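Local coordinates for ankyrin repeat family protein (Enterococcus faecalis, PDB 3HRA) that is of uncharacterised function but, as an ankyrin repeat protein, probably serves as a scaffold for binding other proteins, at residues A[148-158]-A[184-193]. Residues are numbered along the deposited sequence; the frame is centred on the assembly and turned at random.
Sequences VGLREGNQLYQ and YANQKGYTEI
The ring of Y190 wedges into the loop of 148-158 with its face against G153 CA and its edge toward V148 O and R151 O; its hydroxyl OH donates to R151 O at 2.7 Å. That bond lies in the carbonyl plane on a lone pair (C=O...donor angle 143°), while V148 O meets the ring edge in plane, 3.3 Å from CE1. G153 CA makes a CH-pi contact, 3.8 Å from the ring centroid and 12° off its normal; K188 CB covers the opposite face, so the ring is clamped between the two, which probably limits its tilting. Beside the ring, toward the ends of helices 143-149 and 181-188, the packing is tight and apolar. V148 has CG1 anti to its own nitrogen (chi1 173°), which sends that methyl to A185 CB at 3.7 Å and leaves CG2 to meet I193 CG2. G149, lacking a side chain, lets its CA approach Y184 CB to 3.8 Å; the tyrosine hydroxyl is held elsewhere, by D175. Q158 also packs closely, its CD 3.4 Å from E192 CB and its CG 3.8 Å from I193 CG1. Solvent begins at exposed E192, whose carboxylate is directed to K195, and at a water that donates to G153 O at 2.8 Å but accepts only weakly from I193 N. The end of helix 143-149, its loop and the start of helix 155-166 thus pack on helices 181-188 and 191-198, consistent with helix-pair stacking in an ankyrin-repeat solenoid.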
loop_
_atom_site.group_PDB
_atom_site.type_symbol
_atom_site.label_atom_id
_atom_site.label_comp_id
_atom_site.label_asym_id
_atom_site.label_seq_id
_atom_site.Cartn_x
_atom_site.Cartn_y
_atom_site.Cartn_z
ATOM N N VAL A 148 -11.024 -12.270 3.092
ATOM C CA VAL A 148 -11.820 -13.489 3.246
ATOM C C VAL A 148 -11.966 -14.267 1.938
ATOM O O VAL A 148 -11.651 -15.454 1.877
ATOM C CB VAL A 148 -13.230 -13.181 3.777
ATOM C CG1 VAL A 148 -14.096 -14.457 3.756
ATOM C CG2 VAL A 148 -13.146 -12.632 5.201
ATOM N N GLY A 149 -12.418 -13.583 0.887
ATOM C CA GLY A 149 -12.867 -14.253 -0.323
ATOM C C GLY A 149 -11.798 -14.574 -1.343
ATOM O O GLY A 149 -11.933 -15.519 -2.128
ATOM N N LEU A 150 -10.732 -13.793 -1.350
ATOM C CA LEU A 150 -9.719 -13.956 -2.376
ATOM C C LEU A 150 -8.588 -14.856 -1.911
ATOM O O LEU A 150 -7.763 -15.264 -2.712
ATOM C CB LEU A 150 -9.176 -12.604 -2.822
ATOM C CG LEU A 150 -9.986 -11.891 -3.917
ATOM C CD1 LEU A 150 -11.469 -11.859 -3.613
ATOM C CD2 LEU A 150 -9.456 -10.481 -4.140
ATOM N N ARG A 151 -8.564 -15.169 -0.620
ATOM C CA ARG A 151 -7.411 -15.853 -0.034
ATOM C C ARG A 151 -7.765 -17.209 0.583
ATOM O O ARG A 151 -8.867 -17.714 0.409
ATOM C CB ARG A 151 -6.712 -14.947 0.988
ATOM C CG ARG A 151 -6.211 -13.622 0.384
ATOM C CD ARG A 151 -5.261 -13.817 -0.811
ATOM N NE ARG A 151 -4.137 -14.708 -0.514
ATOM C CZ ARG A 151 -2.878 -14.508 -0.905
ATOM N NH1 ARG A 151 -2.548 -13.423 -1.598
ATOM N NH2 ARG A 151 -1.937 -15.392 -0.585
ATOM N N GLU A 152 -6.812 -17.771 1.326
ATOM C CA GLU A 152 -6.826 -19.185 1.714
ATOM C C GLU A 152 -7.496 -19.518 3.060
ATOM O O GLU A 152 -7.568 -20.686 3.448
ATOM C CB GLU A 152 -5.388 -19.713 1.707
ATOM C CG GLU A 152 -4.705 -19.649 0.327
ATOM C CD GLU A 152 -4.395 -18.228 -0.140
ATOM O OE1 GLU A 152 -4.145 -17.354 0.723
ATOM O OE2 GLU A 152 -4.397 -17.985 -1.372
ATOM N N GLY A 153 -7.959 -18.499 3.773
ATOM C CA GLY A 153 -8.685 -18.702 5.017
ATOM C C GLY A 153 -7.864 -19.198 6.192
ATOM O O GLY A 153 -8.429 -19.642 7.199
ATOM N N ASN A 154 -6.540 -19.125 6.071
ATOM C CA ASN A 154 -5.653 -19.697 7.074
ATOM C C ASN A 154 -5.449 -18.760 8.255
ATOM O O ASN A 154 -6.104 -17.725 8.345
ATOM C CB ASN A 154 -4.308 -20.082 6.452
ATOM C CG ASN A 154 -3.556 -18.891 5.903
ATOM O OD1 ASN A 154 -3.817 -17.750 6.275
ATOM N ND2 ASN A 154 -2.607 -19.151 5.018
ATOM N N GLN A 155 -4.545 -19.127 9.162
ATOM C CA GLN A 155 -4.315 -18.334 10.371
ATOM C C GLN A 155 -4.033 -16.847 10.106
ATOM O O GLN A 155 -4.512 -15.974 10.843
ATOM C CB GLN A 155 -3.150 -18.909 11.182
ATOM C CG GLN A 155 -2.983 -18.226 12.518
ATOM C CD GLN A 155 -4.184 -18.442 13.421
ATOM O OE1 GLN A 155 -4.426 -19.559 13.893
ATOM N NE2 GLN A 155 -4.952 -17.372 13.665
ATOM N N LEU A 156 -3.215 -16.572 9.098
ATOM C CA LEU A 156 -2.809 -15.203 8.798
ATOM C C LEU A 156 -4.043 -14.384 8.444
ATOM O O LEU A 156 -4.232 -13.278 8.933
ATOM C CB LEU A 156 -1.799 -15.186 7.648
ATOM C CG LEU A 156 -1.336 -13.831 7.112
ATOM C CD1 LEU A 156 -0.694 -12.999 8.217
ATOM C CD2 LEU A 156 -0.386 -14.040 5.939
ATOM N N TYR A 157 -4.901 -14.961 7.619
ATOM C CA TYR A 157 -6.103 -14.249 7.176
ATOM C C TYR A 157 -7.156 -14.178 8.263
ATOM O O TYR A 157 -7.869 -13.180 8.366
ATOM C CB TYR A 157 -6.605 -14.771 5.823
ATOM C CG TYR A 157 -5.615 -14.383 4.753
ATOM C CD1 TYR A 157 -5.599 -13.089 4.231
ATOM C CD2 TYR A 157 -4.632 -15.267 4.327
ATOM C CE1 TYR A 157 -4.644 -12.708 3.284
ATOM C CE2 TYR A 157 -3.688 -14.892 3.382
ATOM C CZ TYR A 157 -3.700 -13.620 2.861
ATOM O OH TYR A 157 -2.750 -13.239 1.927
ATOM N N GLN A 158 -7.200 -15.198 9.119
ATOM C CA GLN A 158 -8.046 -15.148 10.308
ATOM C C GLN A 158 -7.607 -13.953 11.147
ATOM O O GLN A 158 -8.433 -13.179 11.614
ATOM C CB GLN A 158 -7.980 -16.462 11.110
ATOM C CG GLN A 158 -8.603 -17.647 10.381
ATOM C CD GLN A 158 -8.147 -18.991 10.928
ATOM O OE1 GLN A 158 -8.050 -19.984 10.193
ATOM N NE2 GLN A 158 -7.867 -19.033 12.220
ATOM N N TYR A 184 -18.819 -15.187 1.503
ATOM C CA TYR A 184 -17.642 -15.849 0.948
ATOM C C TYR A 184 -17.085 -16.912 1.900
ATOM O O TYR A 184 -16.755 -18.016 1.474
ATOM C CB TYR A 184 -16.543 -14.837 0.582
ATOM C CG TYR A 184 -16.824 -14.068 -0.695
ATOM C CD1 TYR A 184 -16.745 -14.695 -1.932
ATOM C CD2 TYR A 184 -17.147 -12.716 -0.661
ATOM C CE1 TYR A 184 -16.995 -13.999 -3.110
ATOM C CE2 TYR A 184 -17.388 -12.001 -1.840
ATOM C CZ TYR A 184 -17.317 -12.657 -3.054
ATOM O OH TYR A 184 -17.564 -11.979 -4.226
ATOM N N ALA A 185 -16.960 -16.572 3.180
ATOM C CA ALA A 185 -16.411 -17.512 4.149
ATOM C C ALA A 185 -17.269 -18.770 4.216
ATOM O O ALA A 185 -16.759 -19.885 4.250
ATOM C CB ALA A 185 -16.307 -16.868 5.525
ATOM N N ASN A 186 -18.581 -18.575 4.241
ATOM C CA ASN A 186 -19.523 -19.684 4.239
ATOM C C ASN A 186 -19.407 -20.580 2.987
ATOM O O ASN A 186 -19.363 -21.812 3.097
ATOM C CB ASN A 186 -20.949 -19.152 4.397
ATOM C CG ASN A 186 -21.960 -20.253 4.592
ATOM O OD1 ASN A 186 -22.905 -20.382 3.818
ATOM N ND2 ASN A 186 -21.751 -21.066 5.613
ATOM N N GLN A 187 -19.370 -19.959 1.810
ATOM C CA GLN A 187 -19.249 -20.684 0.539
ATOM C C GLN A 187 -17.969 -21.509 0.458
ATOM O O GLN A 187 -17.963 -22.615 -0.092
ATOM C CB GLN A 187 -19.290 -19.711 -0.646
ATOM C CG GLN A 187 -20.665 -19.106 -0.918
ATOM C CD GLN A 187 -20.606 -17.909 -1.878
ATOM O OE1 GLN A 187 -21.563 -17.140 -1.977
ATOM N NE2 GLN A 187 -19.480 -17.747 -2.579
ATOM N N LYS A 188 -16.889 -20.974 1.015
ATOM C CA LYS A 188 -15.574 -21.581 0.856
ATOM C C LYS A 188 -15.263 -22.563 1.977
ATOM O O LYS A 188 -14.251 -23.253 1.948
ATOM C CB LYS A 188 -14.520 -20.493 0.796
ATOM C CG LYS A 188 -14.756 -19.526 -0.353
ATOM C CD LYS A 188 -13.567 -18.657 -0.611
ATOM C CE LYS A 188 -13.872 -17.716 -1.771
ATOM N NZ LYS A 188 -14.664 -18.389 -2.857
ATOM N N GLY A 189 -16.148 -22.615 2.964
ATOM C CA GLY A 189 -15.958 -23.499 4.102
ATOM C C GLY A 189 -14.900 -22.996 5.067
ATOM O O GLY A 189 -14.271 -23.794 5.757
ATOM N N TYR A 190 -14.718 -21.673 5.135
ATOM C CA TYR A 190 -13.722 -21.082 6.038
ATOM C C TYR A 190 -14.290 -20.930 7.443
ATOM O O TYR A 190 -14.653 -19.832 7.873
ATOM C CB TYR A 190 -13.225 -19.731 5.505
ATOM C CG TYR A 190 -12.430 -19.827 4.223
ATOM C CD1 TYR A 190 -12.132 -18.688 3.489
ATOM C CD2 TYR A 190 -11.979 -21.059 3.741
ATOM C CE1 TYR A 190 -11.399 -18.758 2.313
ATOM C CE2 TYR A 190 -11.238 -21.142 2.554
ATOM C CZ TYR A 190 -10.956 -19.988 1.848
ATOM O OH TYR A 190 -10.237 -20.038 0.663
ATOM N N THR A 191 -14.369 -22.055 8.148
ATOM C CA THR A 191 -15.023 -22.140 9.434
ATOM C C THR A 191 -14.543 -21.139 10.474
ATOM O O THR A 191 -15.357 -20.528 11.151
ATOM C CB THR A 191 -14.896 -23.564 10.038
ATOM O OG1 THR A 191 -15.243 -24.532 9.043
ATOM C CG2 THR A 191 -15.823 -23.702 11.213
ATOM N N GLU A 192 -13.233 -20.988 10.628
ATOM C CA GLU A 192 -12.712 -20.089 11.654
ATOM C C GLU A 192 -13.051 -18.630 11.360
ATOM O O GLU A 192 -13.382 -17.878 12.268
ATOM C CB GLU A 192 -11.204 -20.254 11.834
ATOM C CG GLU A 192 -10.765 -21.638 12.325
ATOM C CD GLU A 192 -11.289 -21.968 13.729
ATOM O OE1 GLU A 192 -11.474 -21.039 14.549
ATOM O OE2 GLU A 192 -11.510 -23.164 14.014
ATOM N N ILE A 193 -12.970 -18.235 10.091
ATOM C CA ILE A 193 -13.408 -16.903 9.698
ATOM C C ILE A 193 -14.902 -16.698 9.947
ATOM O O ILE A 193 -15.309 -15.654 10.469
ATOM C CB ILE A 193 -12.998 -16.569 8.238
ATOM C CG1 ILE A 193 -11.480 -16.402 8.188
ATOM C CG2 ILE A 193 -13.690 -15.306 7.748
ATOM C CD1 ILE A 193 -10.906 -16.160 6.794
HETATM O O HOH W 1 -11.035 -19.999 8.078
#